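Local coordinates for uncharacterized protein (Streptococcus pneumoniae, PDB 3LFT), which binds L-tryptophan between two lobes and is probably the substrate-binding component of an ABC transporter for this amino acid, at residues A[112-117]-A[261-266]; A[40-45]-A[56-61]; A[131-136]-A[161-166]; A[138-143]-A[167-172]. All blocks are in the same frame, centred on the assembly; numbering follows the deposited sequence.

Contact 1 (A[112-117]-A[261-266]). With TRP (tryptophan), chain C.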
loop_
_atom_site.group_PDB
_atom_site.type_symbol
_atom_site.label_atom_id
_atom_site.label_comp_id
_atom_site.label_asym_id
_atom_site.label_seq_id
_atom_site.Cartn_x
_atom_site.Cartn_y
_atom_site.Cartn_z
ATOM N N GLY A 112 -9.218 10.912 4.638
ATOM C CA GLY A 112 -9.307 9.844 3.620
ATOM C C GLY A 112 -9.227 8.453 4.189
ATOM O O GLY A 112 -9.652 8.211 5.313
ATOM N N VAL A 113 -8.643 7.554 3.387
ATOM C CA VAL A 113 -8.662 6.108 3.640
ATOM C C VAL A 113 -7.248 5.596 3.880
ATOM O O VAL A 113 -6.322 5.934 3.137
ATOM C CB VAL A 113 -9.291 5.383 2.408
ATOM C CG1 VAL A 113 -9.077 3.867 2.505
ATOM C CG2 VAL A 113 -10.780 5.717 2.317
ATOM N N SER A 114 -7.127 4.759 4.916
ATOM C CA SER A 114 -5.837 4.240 5.353
ATOM C C SER A 114 -5.844 2.721 5.383
ATOM O O SER A 114 -6.795 2.121 5.919
ATOM C CB SER A 114 -5.546 4.769 6.764
ATOM O OG SER A 114 -4.420 4.122 7.345
ATOM N N ASP A 115 -4.815 2.102 4.783
ATOM C CA ASP A 115 -4.635 0.646 4.793
ATOM C C ASP A 115 -3.521 0.259 5.762
ATOM O O ASP A 115 -2.324 0.300 5.434
ATOM C CB ASP A 115 -4.360 0.133 3.357
ATOM C CG ASP A 115 -3.230 0.864 2.633
ATOM O OD1 ASP A 115 -3.050 2.086 2.827
ATOM O OD2 ASP A 115 -2.563 0.208 1.772
ATOM N N HIS A 116 -3.916 -0.089 6.988
ATOM C CA HIS A 116 -2.988 -0.528 8.022
ATOM C C HIS A 116 -2.506 -1.954 7.739
ATOM O O HIS A 116 -3.309 -2.854 7.487
ATOM C CB HIS A 116 -3.702 -0.480 9.379
ATOM C CG HIS A 116 -2.849 -0.948 10.515
ATOM N ND1 HIS A 116 -2.951 -2.210 11.061
ATOM C CD2 HIS A 116 -1.853 -0.326 11.185
ATOM C CE1 HIS A 116 -2.048 -2.344 12.019
ATOM N NE2 HIS A 116 -1.372 -1.219 12.112
ATOM N N ASN A 117 -1.202 -2.176 7.781
ATOM C CA ASN A 117 -0.677 -3.516 7.517
ATOM C C ASN A 117 -0.903 -4.496 8.661
ATOM O O ASN A 117 -0.537 -4.200 9.797
ATOM C CB ASN A 117 0.820 -3.459 7.219
ATOM C CG ASN A 117 1.342 -4.800 6.718
ATOM O OD1 ASN A 117 0.807 -5.328 5.711
ATOM N ND2 ASN A 117 2.338 -5.374 7.390
ATOM N N VAL A 261 -10.681 9.597 9.620
ATOM C CA VAL A 261 -10.006 8.711 8.686
ATOM C C VAL A 261 -10.692 7.334 8.731
ATOM O O VAL A 261 -11.081 6.857 9.811
ATOM C CB VAL A 261 -8.526 8.584 9.084
ATOM C CG1 VAL A 261 -7.793 7.591 8.186
ATOM C CG2 VAL A 261 -7.838 9.958 8.971
ATOM N N ASN A 262 -10.871 6.742 7.548
ATOM C CA ASN A 262 -11.402 5.396 7.433
ATOM C C ASN A 262 -10.223 4.426 7.361
ATOM O O ASN A 262 -9.536 4.357 6.346
ATOM C CB ASN A 262 -12.261 5.317 6.152
ATOM C CG ASN A 262 -12.890 3.963 5.954
ATOM O OD1 ASN A 262 -12.428 2.980 6.525
ATOM N ND2 ASN A 262 -13.912 3.878 5.091
ATOM N N VAL A 263 -10.020 3.678 8.444
ATOM C CA VAL A 263 -8.903 2.730 8.546
ATOM C C VAL A 263 -9.383 1.300 8.284
ATOM O O VAL A 263 -10.327 0.819 8.930
ATOM C CB VAL A 263 -8.212 2.791 9.943
ATOM C CG1 VAL A 263 -7.009 1.834 9.999
ATOM C CG2 VAL A 263 -7.740 4.221 10.232
ATOM N N PHE A 264 -8.709 0.628 7.354
ATOM C CA PHE A 264 -8.868 -0.820 7.139
ATOM C C PHE A 264 -7.681 -1.514 7.779
ATOM O O PHE A 264 -6.530 -1.100 7.554
ATOM C CB PHE A 264 -8.859 -1.143 5.640
ATOM C CG PHE A 264 -10.110 -0.747 4.901
ATOM C CD1 PHE A 264 -10.908 -1.732 4.317
ATOM C CD2 PHE A 264 -10.467 0.591 4.726
ATOM C CE1 PHE A 264 -12.076 -1.402 3.623
ATOM C CE2 PHE A 264 -11.635 0.936 4.018
ATOM C CZ PHE A 264 -12.422 -0.046 3.461
ATOM N N SER A 265 -7.924 -2.555 8.564
ATOM C CA SER A 265 -6.800 -3.181 9.255
ATOM C C SER A 265 -6.820 -4.681 9.326
ATOM O O SER A 265 -5.882 -5.309 9.844
ATOM C CB SER A 265 -6.654 -2.617 10.669
ATOM O OG SER A 265 -7.815 -2.858 11.448
ATOM N N THR A 266 -7.827 -5.347 8.830
ATOM C CA THR A 266 -7.652 -6.778 9.153
ATOM C C THR A 266 -7.222 -7.720 8.049
ATOM O O THR A 266 -6.340 -8.587 8.227
ATOM C CB THR A 266 -8.689 -7.318 10.068
ATOM O OG1 THR A 266 -9.932 -6.629 9.847
ATOM C CG2 THR A 266 -8.225 -6.986 11.497
HETATM N N TRP C . -0.633 2.120 1.417
HETATM C CA TRP C . 0.498 2.513 0.527
HETATM C C TRP C . 1.048 3.835 0.952
HETATM O O TRP C . 1.711 4.515 0.163
HETATM C CB TRP C . 0.025 2.536 -0.936
HETATM C CG TRP C . -0.454 1.178 -1.384
HETATM C CD1 TRP C . -1.770 0.728 -1.485
HETATM C CD2 TRP C . 0.396 0.047 -1.772
HETATM N NE1 TRP C . -1.779 -0.580 -1.912
HETATM C CE2 TRP C . -0.538 -1.040 -2.081
HETATM C CE3 TRP C . 1.760 -0.116 -1.838
HETATM C CZ2 TRP C . -0.014 -2.258 -2.472
HETATM C CZ3 TRP C . 2.254 -1.356 -2.229
HETATM C CH2 TRP C . 1.363 -2.402 -2.545
HETATM O OXT TRP C . 0.829 4.240 2.102
#

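Contact 2 (A[40-45]-A[56-61])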
loop_
_atom_site.group_PDB
_atom_site.type_symbol
_atom_site.label_atom_id
_atom_site.label_comp_id
_atom_site.label_asym_id
_atom_site.label_seq_id
_atom_site.Cartn_x
_atom_site.Cartn_y
_atom_site.Cartn_z
ATOM N N ASP A 40 -9.215 15.180 -13.511
ATOM C CA ASP A 40 -7.874 15.404 -14.065
ATOM C C ASP A 40 -6.904 14.434 -13.390
ATOM O O ASP A 40 -6.515 14.635 -12.236
ATOM C CB ASP A 40 -7.421 16.855 -13.877
ATOM C CG ASP A 40 -6.148 17.196 -14.667
ATOM O OD1 ASP A 40 -5.768 16.443 -15.598
ATOM O OD2 ASP A 40 -5.543 18.239 -14.368
ATOM N N PHE A 41 -6.530 13.394 -14.123
ATOM C CA PHE A 41 -5.688 12.319 -13.618
ATOM C C PHE A 41 -4.243 12.485 -14.052
ATOM O O PHE A 41 -3.971 12.704 -15.237
ATOM C CB PHE A 41 -6.208 10.965 -14.113
ATOM C CG PHE A 41 -5.362 9.799 -13.672
ATOM C CD1 PHE A 41 -5.590 9.184 -12.448
ATOM C CD2 PHE A 41 -4.316 9.336 -14.461
ATOM C CE1 PHE A 41 -4.788 8.120 -12.027
ATOM C CE2 PHE A 41 -3.521 8.267 -14.057
ATOM C CZ PHE A 41 -3.767 7.651 -12.827
HETATM N N MSE A 42 -3.330 12.343 -13.095
HETATM C CA MSE A 42 -1.904 12.390 -13.377
HETATM C C MSE A 42 -1.186 11.275 -12.625
HETATM O O MSE A 42 -1.616 10.884 -11.539
HETATM C CB MSE A 42 -1.314 13.739 -12.952
HETATM C CG MSE A 42 -2.043 14.956 -13.517
HETATM SE SE MSE A 42 -1.019 16.589 -13.272
HETATM C CE MSE A 42 0.148 16.362 -14.814
ATOM N N ASN A 43 -0.090 10.785 -13.198
ATOM C CA ASN A 43 0.711 9.725 -12.587
ATOM C C ASN A 43 2.167 10.197 -12.533
ATOM O O ASN A 43 2.778 10.510 -13.555
ATOM C CB ASN A 43 0.579 8.446 -13.425
ATOM C CG ASN A 43 1.188 7.236 -12.753
ATOM O OD1 ASN A 43 2.238 7.326 -12.132
ATOM N ND2 ASN A 43 0.525 6.084 -12.887
ATOM N N SER A 44 2.700 10.307 -11.322
ATOM C CA SER A 44 4.071 10.786 -11.116
ATOM C C SER A 44 5.163 9.729 -11.364
ATOM O O SER A 44 6.361 10.059 -11.278
ATOM C CB SER A 44 4.223 11.451 -9.751
ATOM O OG SER A 44 3.652 10.649 -8.729
ATOM N N GLU A 45 4.764 8.497 -11.710
ATOM C CA GLU A 45 5.737 7.510 -12.193
ATOM C C GLU A 45 6.823 7.209 -11.150
ATOM O O GLU A 45 7.965 6.906 -11.498
ATOM C CB GLU A 45 6.416 8.014 -13.486
ATOM C CG GLU A 45 5.479 8.535 -14.570
ATOM C CD GLU A 45 4.602 7.445 -15.122
ATOM O OE1 GLU A 45 4.382 6.463 -14.390
ATOM O OE2 GLU A 45 4.137 7.568 -16.275
ATOM N N LYS A 56 1.834 20.781 -7.659
ATOM C CA LYS A 56 1.707 22.218 -7.804
ATOM C C LYS A 56 0.619 22.560 -8.827
ATOM O O LYS A 56 -0.205 23.442 -8.588
ATOM C CB LYS A 56 3.072 22.815 -8.171
ATOM C CG LYS A 56 3.125 24.329 -8.269
ATOM C CD LYS A 56 4.561 24.768 -8.530
ATOM C CE LYS A 56 4.765 26.248 -8.338
ATOM N NZ LYS A 56 6.150 26.523 -8.754
ATOM N N GLN A 57 0.602 21.838 -9.941
ATOM C CA GLN A 57 -0.397 22.047 -10.987
ATOM C C GLN A 57 -1.806 21.718 -10.488
ATOM O O GLN A 57 -2.727 22.518 -10.646
ATOM C CB GLN A 57 -0.039 21.192 -12.209
ATOM C CG GLN A 57 1.154 21.731 -12.978
ATOM C CD GLN A 57 1.842 20.744 -13.913
ATOM O OE1 GLN A 57 1.638 19.523 -13.861
ATOM N NE2 GLN A 57 2.715 21.284 -14.754
ATOM N N LEU A 58 -1.961 20.555 -9.853
ATOM C CA LEU A 58 -3.296 20.055 -9.483
ATOM C C LEU A 58 -4.008 20.925 -8.456
ATOM O O LEU A 58 -5.239 20.988 -8.448
ATOM C CB LEU A 58 -3.207 18.596 -9.001
ATOM C CG LEU A 58 -2.910 17.540 -10.073
ATOM C CD1 LEU A 58 -2.445 16.224 -9.413
ATOM C CD2 LEU A 58 -4.137 17.286 -10.964
ATOM N N VAL A 59 -3.242 21.598 -7.595
ATOM C CA VAL A 59 -3.866 22.402 -6.533
ATOM C C VAL A 59 -4.156 23.834 -6.965
ATOM O O VAL A 59 -4.767 24.593 -6.208
ATOM C CB VAL A 59 -3.054 22.393 -5.204
ATOM C CG1 VAL A 59 -2.809 20.966 -4.726
ATOM C CG2 VAL A 59 -1.755 23.166 -5.334
ATOM N N ALA A 60 -3.750 24.182 -8.184
ATOM C CA ALA A 60 -3.893 25.538 -8.714
ATOM C C ALA A 60 -4.686 25.556 -10.026
ATOM O O ALA A 60 -4.568 26.501 -10.817
ATOM C CB ALA A 60 -2.523 26.148 -8.904
ATOM N N ASN A 61 -5.524 24.543 -10.240
ATOM C CA ASN A 61 -6.239 24.373 -11.504
ATOM C C ASN A 61 -7.776 24.320 -11.404
ATOM O O ASN A 61 -8.445 23.724 -12.251
ATOM C CB ASN A 61 -5.703 23.140 -12.241
ATOM C CG ASN A 61 -6.107 23.122 -13.710
ATOM O OD1 ASN A 61 -5.996 24.135 -14.412
ATOM N ND2 ASN A 61 -6.601 21.976 -14.175
#

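Contact 3 (A[131-136]-A[161-166])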
loop_
_atom_site.group_PDB
_atom_site.type_symbol
_atom_site.label_atom_id
_atom_site.label_comp_id
_atom_site.label_asym_id
_atom_site.label_seq_id
_atom_site.Cartn_x
_atom_site.Cartn_y
_atom_site.Cartn_z
ATOM N N PRO A 131 7.314 -23.156 9.126
ATOM C CA PRO A 131 7.808 -23.220 10.495
ATOM C C PRO A 131 9.334 -23.314 10.611
ATOM O O PRO A 131 9.858 -23.121 11.707
ATOM C CB PRO A 131 7.146 -24.495 11.051
ATOM C CG PRO A 131 6.791 -25.313 9.833
ATOM C CD PRO A 131 6.453 -24.300 8.781
ATOM N N ASN A 132 10.035 -23.586 9.508
ATOM C CA ASN A 132 11.506 -23.648 9.528
ATOM C C ASN A 132 12.204 -22.288 9.382
ATOM O O ASN A 132 13.422 -22.181 9.552
ATOM C CB ASN A 132 12.023 -24.636 8.467
ATOM C CG ASN A 132 13.461 -25.118 8.733
ATOM O OD1 ASN A 132 13.896 -25.267 9.882
ATOM N ND2 ASN A 132 14.189 -25.400 7.655
ATOM N N VAL A 133 11.433 -21.251 9.072
ATOM C CA VAL A 133 11.975 -19.901 8.926
ATOM C C VAL A 133 12.339 -19.307 10.287
ATOM O O VAL A 133 11.493 -19.226 11.180
ATOM C CB VAL A 133 10.964 -19.006 8.194
ATOM C CG1 VAL A 133 11.269 -17.510 8.391
ATOM C CG2 VAL A 133 10.940 -19.362 6.717
ATOM N N LYS A 134 13.600 -18.907 10.437
ATOM C CA LYS A 134 14.109 -18.327 11.684
ATOM C C LYS A 134 14.419 -16.830 11.571
ATOM O O LYS A 134 14.140 -16.039 12.482
ATOM C CB LYS A 134 15.358 -19.087 12.137
ATOM C CG LYS A 134 15.109 -20.568 12.405
ATOM C CD LYS A 134 16.413 -21.302 12.656
ATOM C CE LYS A 134 16.189 -22.790 12.834
ATOM N NZ LYS A 134 17.487 -23.485 13.005
ATOM N N THR A 135 14.993 -16.451 10.434
ATOM C CA THR A 135 15.390 -15.070 10.178
ATOM C C THR A 135 14.647 -14.547 8.954
ATOM O O THR A 135 14.597 -15.205 7.914
ATOM C CB THR A 135 16.922 -14.936 9.974
ATOM O OG1 THR A 135 17.611 -15.558 11.068
ATOM C CG2 THR A 135 17.348 -13.460 9.870
ATOM N N ILE A 136 14.077 -13.362 9.097
ATOM C CA ILE A 136 13.363 -12.700 8.017
ATOM C C ILE A 136 14.135 -11.467 7.563
ATOM O O ILE A 136 14.600 -10.689 8.394
ATOM C CB ILE A 136 11.979 -12.241 8.512
ATOM C CG1 ILE A 136 11.139 -13.457 8.902
ATOM C CG2 ILE A 136 11.270 -11.427 7.444
ATOM C CD1 ILE A 136 9.944 -13.142 9.759
ATOM N N ALA A 161 7.214 -13.611 18.571
ATOM C CA ALA A 161 6.928 -14.945 18.055
ATOM C C ALA A 161 8.199 -15.768 17.850
ATOM O O ALA A 161 8.142 -16.888 17.339
ATOM C CB ALA A 161 6.133 -14.854 16.759
ATOM N N GLY A 162 9.338 -15.207 18.246
ATOM C CA GLY A 162 10.598 -15.926 18.222
ATOM C C GLY A 162 11.345 -15.900 16.908
ATOM O O GLY A 162 12.214 -16.741 16.672
ATOM N N LEU A 163 11.024 -14.918 16.069
ATOM C CA LEU A 163 11.714 -14.714 14.803
ATOM C C LEU A 163 12.670 -13.532 14.908
ATOM O O LEU A 163 12.546 -12.704 15.809
ATOM C CB LEU A 163 10.695 -14.443 13.693
ATOM C CG LEU A 163 9.738 -15.593 13.383
ATOM C CD1 LEU A 163 8.596 -15.101 12.526
ATOM C CD2 LEU A 163 10.476 -16.726 12.677
ATOM N N THR A 164 13.636 -13.470 13.998
ATOM C CA THR A 164 14.541 -12.323 13.909
ATOM C C THR A 164 14.315 -11.615 12.578
ATOM O O THR A 164 14.066 -12.260 11.550
ATOM C CB THR A 164 16.012 -12.759 14.040
ATOM O OG1 THR A 164 16.221 -13.378 15.324
ATOM C CG2 THR A 164 16.969 -11.562 13.917
ATOM N N VAL A 165 14.357 -10.288 12.612
ATOM C CA VAL A 165 14.170 -9.478 11.408
ATOM C C VAL A 165 15.425 -8.637 11.214
ATOM O O VAL A 165 15.864 -7.922 12.129
ATOM C CB VAL A 165 12.942 -8.552 11.495
ATOM C CG1 VAL A 165 12.828 -7.684 10.248
ATOM C CG2 VAL A 165 11.664 -9.346 11.704
ATOM N N GLU A 166 16.023 -8.798 10.038
ATOM C CA GLU A 166 17.129 -7.957 9.590
ATOM C C GLU A 166 16.592 -7.054 8.494
ATOM O O GLU A 166 15.865 -7.510 7.597
ATOM C CB GLU A 166 18.287 -8.807 9.047
ATOM C CG GLU A 166 19.553 -8.014 8.676
ATOM C CD GLU A 166 20.804 -8.886 8.539
ATOM O OE1 GLU A 166 21.897 -8.311 8.344
ATOM O OE2 GLU A 166 20.694 -10.131 8.632
HETATM O O HOH W 1 15.320 -15.702 15.112
#

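Contact 4 (A[138-143]-A[167-172])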
loop_
_atom_site.group_PDB
_atom_site.type_symbol
_atom_site.label_atom_id
_atom_site.label_comp_id
_atom_site.label_asym_id
_atom_site.label_seq_id
_atom_site.Cartn_x
_atom_site.Cartn_y
_atom_site.Cartn_z
ATOM N N ALA A 138 13.588 -7.929 5.850
ATOM C CA ALA A 138 12.584 -6.934 5.489
ATOM C C ALA A 138 13.154 -6.084 4.354
ATOM O O ALA A 138 14.122 -5.363 4.569
ATOM C CB ALA A 138 12.239 -6.053 6.717
ATOM N N LEU A 139 12.585 -6.206 3.154
ATOM C CA LEU A 139 12.991 -5.423 1.976
ATOM C C LEU A 139 11.986 -4.293 1.771
ATOM O O LEU A 139 10.801 -4.545 1.609
ATOM C CB LEU A 139 13.028 -6.340 0.757
ATOM C CG LEU A 139 13.340 -5.670 -0.583
ATOM C CD1 LEU A 139 14.768 -5.143 -0.598
ATOM C CD2 LEU A 139 13.116 -6.649 -1.714
ATOM N N TYR A 140 12.465 -3.057 1.756
ATOM C CA TYR A 140 11.572 -1.894 1.703
ATOM C C TYR A 140 12.373 -0.675 1.326
ATOM O O TYR A 140 13.616 -0.705 1.302
ATOM C CB TYR A 140 10.906 -1.657 3.058
ATOM C CG TYR A 140 11.812 -1.209 4.188
ATOM C CD1 TYR A 140 11.756 0.111 4.661
ATOM C CD2 TYR A 140 12.700 -2.094 4.807
ATOM C CE1 TYR A 140 12.557 0.535 5.712
ATOM C CE2 TYR A 140 13.509 -1.667 5.856
ATOM C CZ TYR A 140 13.412 -0.360 6.312
ATOM O OH TYR A 140 14.220 0.056 7.362
ATOM N N SER A 141 11.666 0.416 1.060
ATOM C CA SER A 141 12.358 1.645 0.687
ATOM C C SER A 141 12.563 2.589 1.867
ATOM O O SER A 141 11.643 2.809 2.668
ATOM C CB SER A 141 11.584 2.322 -0.422
ATOM O OG SER A 141 12.276 3.502 -0.782
ATOM N N SER A 142 13.765 3.157 1.960
ATOM C CA SER A 142 14.034 4.253 2.889
ATOM C C SER A 142 13.320 5.556 2.436
ATOM O O SER A 142 13.287 6.535 3.184
ATOM C CB SER A 142 15.545 4.455 3.040
ATOM O OG SER A 142 16.162 4.616 1.768
ATOM N N SER A 143 12.750 5.575 1.227
ATOM C CA SER A 143 12.028 6.770 0.737
ATOM C C SER A 143 10.581 6.854 1.235
ATOM O O SER A 143 9.935 7.870 1.059
ATOM C CB SER A 143 12.079 6.885 -0.805
ATOM O OG SER A 143 11.341 5.821 -1.436
ATOM N N THR A 167 16.945 -5.774 8.554
ATOM C CA THR A 167 16.420 -4.796 7.591
ATOM C C THR A 167 17.344 -4.576 6.395
ATOM O O THR A 167 18.572 -4.521 6.554
ATOM C CB THR A 167 16.080 -3.467 8.275
ATOM O OG1 THR A 167 17.243 -2.963 8.944
ATOM C CG2 THR A 167 14.968 -3.681 9.286
ATOM N N PHE A 168 16.745 -4.482 5.211
ATOM C CA PHE A 168 17.444 -4.250 3.958
ATOM C C PHE A 168 16.691 -3.161 3.219
ATOM O O PHE A 168 15.857 -3.424 2.338
ATOM C CB PHE A 168 17.560 -5.534 3.132
ATOM C CG PHE A 168 18.363 -6.604 3.803
ATOM C CD1 PHE A 168 19.741 -6.705 3.575
ATOM C CD2 PHE A 168 17.755 -7.496 4.692
ATOM C CE1 PHE A 168 20.487 -7.695 4.204
ATOM C CE2 PHE A 168 18.493 -8.481 5.330
ATOM C CZ PHE A 168 19.862 -8.581 5.086
ATOM N N ALA A 169 16.955 -1.925 3.626
ATOM C CA ALA A 169 16.332 -0.774 2.994
ATOM C C ALA A 169 17.073 -0.406 1.721
ATOM O O ALA A 169 18.309 -0.498 1.649
ATOM C CB ALA A 169 16.276 0.407 3.951
ATOM N N VAL A 170 16.308 -0.031 0.708
ATOM C CA VAL A 170 16.839 0.524 -0.535
ATOM C C VAL A 170 16.318 1.947 -0.726
ATOM O O VAL A 170 15.188 2.252 -0.321
ATOM C CB VAL A 170 16.471 -0.360 -1.768
ATOM C CG1 VAL A 170 17.091 -1.761 -1.641
ATOM C CG2 VAL A 170 14.961 -0.515 -1.950
ATOM N N PRO A 171 17.128 2.842 -1.336
ATOM C CA PRO A 171 16.606 4.194 -1.603
ATOM C C PRO A 171 15.735 4.304 -2.854
ATOM O O PRO A 171 15.027 5.307 -3.023
ATOM C CB PRO A 171 17.880 5.025 -1.785
ATOM C CG PRO A 171 18.871 4.052 -2.351
ATOM C CD PRO A 171 18.571 2.741 -1.646
ATOM N N SER A 172 15.817 3.310 -3.729
ATOM C CA SER A 172 15.118 3.309 -5.015
ATOM C C SER A 172 15.036 1.902 -5.563
ATOM O O SER A 172 15.567 0.959 -4.967
ATOM C CB SER A 172 15.835 4.203 -6.035
ATOM O OG SER A 172 16.914 3.494 -6.640
HETATM O O HOH W 2 16.893 0.160 7.482
#

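Contact 1 (A[112-117]-A[261-266])
Four backbone hydrogen bonds join 112-117 to 261-266, their donors alternating between the two strands: N262 N to G112 O (2.9 Å), S114 N to N262 O (2.8 Å), F264 N to S114 O (2.8 Å) and H116 N to F264 O (2.9 Å). The last is the most bent at its hydrogen, 145°, where strand 110-115 gives way to loop. The carboxylate of D115 turns away from this seam and grips the bound tryptophan, whose amino N donates to OD2 at 2.7 Å and lies 2.8 Å from OD1. With chi1 at 52°, CG sits between the backbone N and the carbonyl carbon, which sends the carboxylate to the ligand; T71, A90, T92, N196 and Q236 bind the same tryptophan.

The pairing is parallel, the short strand axes crossing at -19°, and it adds strand 262-264 as the outermost member of the six-stranded sheet of one lobe of this periplasmic-binding-protein fold. The chain thus returns to the first lobe after building the second.

V113, N262 and F264 share one sheet face with D115. V113 CG1 meets CE2 of the F264 ring obliquely at 4.2 Å, while its other methyl, CG2, runs alongside N262 CB; L239 of helix 236-251 lies on both V113 and F264. On the other face, S114 CB is flanked by V261 CG1 and V263 CG2, and its OG bonds to I91 O. Further out, the imidazole of H116 leads away from the strand, with ND1 3.7 Å from S265 CB and NE2 hydrogen-bonded to E153 of the second lobe.

Contact 2 (A[40-45]-A[56-61])
The end of strand 37-43 faces the last turn of helix 48-58, the nearest backbones being those of D40 and L58 with CA atoms 8.0 Å apart. This is the packing of a helix onto the edge strand of the parallel sheet in an alpha/beta lobe, the two elements following one another in the chain, and it is made chiefly by side chains. Selenomethionine M42 and L58 carry it, running alongside one another from opposite ends, with SE 3.8 Å from L58 CG. A bend at chi3 (82°) turns the M42 methyl across Q57, where CE lies 3.6 Å from the amide oxygen OE1. M42 also packs on M54, one turn earlier in the helix, and L58 touches L8 of the adjoining strand 3-9. L58 CD2 lies 3.8 Å from both D40 O and D40 OD2. At the other end of the segment, the strand gives way to an Asx turn in which E45 N donates to N43 OD1 at 2.8 Å, in the carbonyl plane. The side chains of D40 and N61 cross at about a right angle, carboxylate and amide planes 61° apart, OD2 and ND2 being separated by 3.9 Å.

Contact 3 (A[131-136]-A[161-166])
I136 and L163 form the apolar centre, where their side chains meet at a slant through the terminal methyls, CD1 to CD1 at 3.6 Å. The other L163 methyl, CD2, lies 3.1 Å from V133 O, a tight approach, and also borders V133 CG1. I136 CB and V165 CG2 extend the same buried face along the strands at 4.3 Å. The backbones pair in parallel as strands 135-141 and 164-170 begin: T164 N donates to K134 O (3.0 Å), I136 N to T164 O (2.7 Å) and E166 N to I136 O (2.9 Å). T135 and T164 lie on the opposite face. Chi1 of -61° sets T164 OG1 beside its own backbone N; a water lies an unusually short 2.5 Å from OG1 and donates to K134 O, which thereby serves two donors. Just before the strand, G162 ends helix 145-160 in a Schellman motif, its positive phi letting the chain turn into the sheet. The contact joins the starts of the two strands of a beta-alpha-beta unit of the second lobe, strand 135-141, helix 145-160, strand 164-170: the helix lays F154 and A158 on the apolar face, helix 119-129 adds I126, and strand 189-192 flanks strand 135-141 on its other side.

Contact 4 (A[138-143]-A[167-172])
A138 to S141 pair in parallel with T167 to V170, the short axes at 24°, as the two strands of a beta-alpha-beta unit at the edge of the four-stranded sheet. Their backbone bonds are uneven. F168 N to A138 O and V170 N to Y140 O are both 2.8 Å, whereas Y140 N to F168 O is weak at 3.5 Å. Beyond the strand, S142 N donates to V170 O from well above the carbonyl plane, 37° out of it, and S141 CA lies 3.1 Å from the same oxygen.

Aromatic packing is dominated by Y140. With chi1 at 68° its ring is carried over the neighbouring strand, and A169 CB sits over one face in a CH-pi contact, 4.1 Å from the centroid and offset toward the rim. T167 CB meets the ring at its edge, near CE2. V151 of helix 145-160 touches both Y140 and T167. A water bonds to Y140 OH and, weakly, to T167 OG1.

The opposite face is largely apolar, with L139, F168 and V170. L139 CD1 approaches V170 CG1 and lies near F168 O, and T179 of helix 176-183 packs on all three residues, while I198 of helix 196-200 touches L139 and V170.

Serines make the polar end, where the strands open into loops. S142 OG leans over P171 CA, and the backbone N of S141 is taken by D195. The hydroxyls of S141 and S143 are hydrogen-bonded to each other, OG to OG at 2.6 Å.

Overall arrangement
Contacts 1 and 2 belong to one parallel sheet, at its two outermost strands, 262-264 and 37-43, with centres about 24 Å apart. Contacts 3 and 4 lie in the other lobe and share one strand pair: their centres are about 19 Å apart, and they meet where E166 O approaches A138 N at 2.9 Å, a probable hydrogen bond. Both are nested in the loop closed by contact 1, whereas contact 2 closes earlier in the chain. Tryptophan lies between the lobes: contact 1 supplies D115 to it, while S143 of contact 4 has its side chain about 10 Å away. Contacts 2 and 3 are farthest apart, about 42 Å between centres.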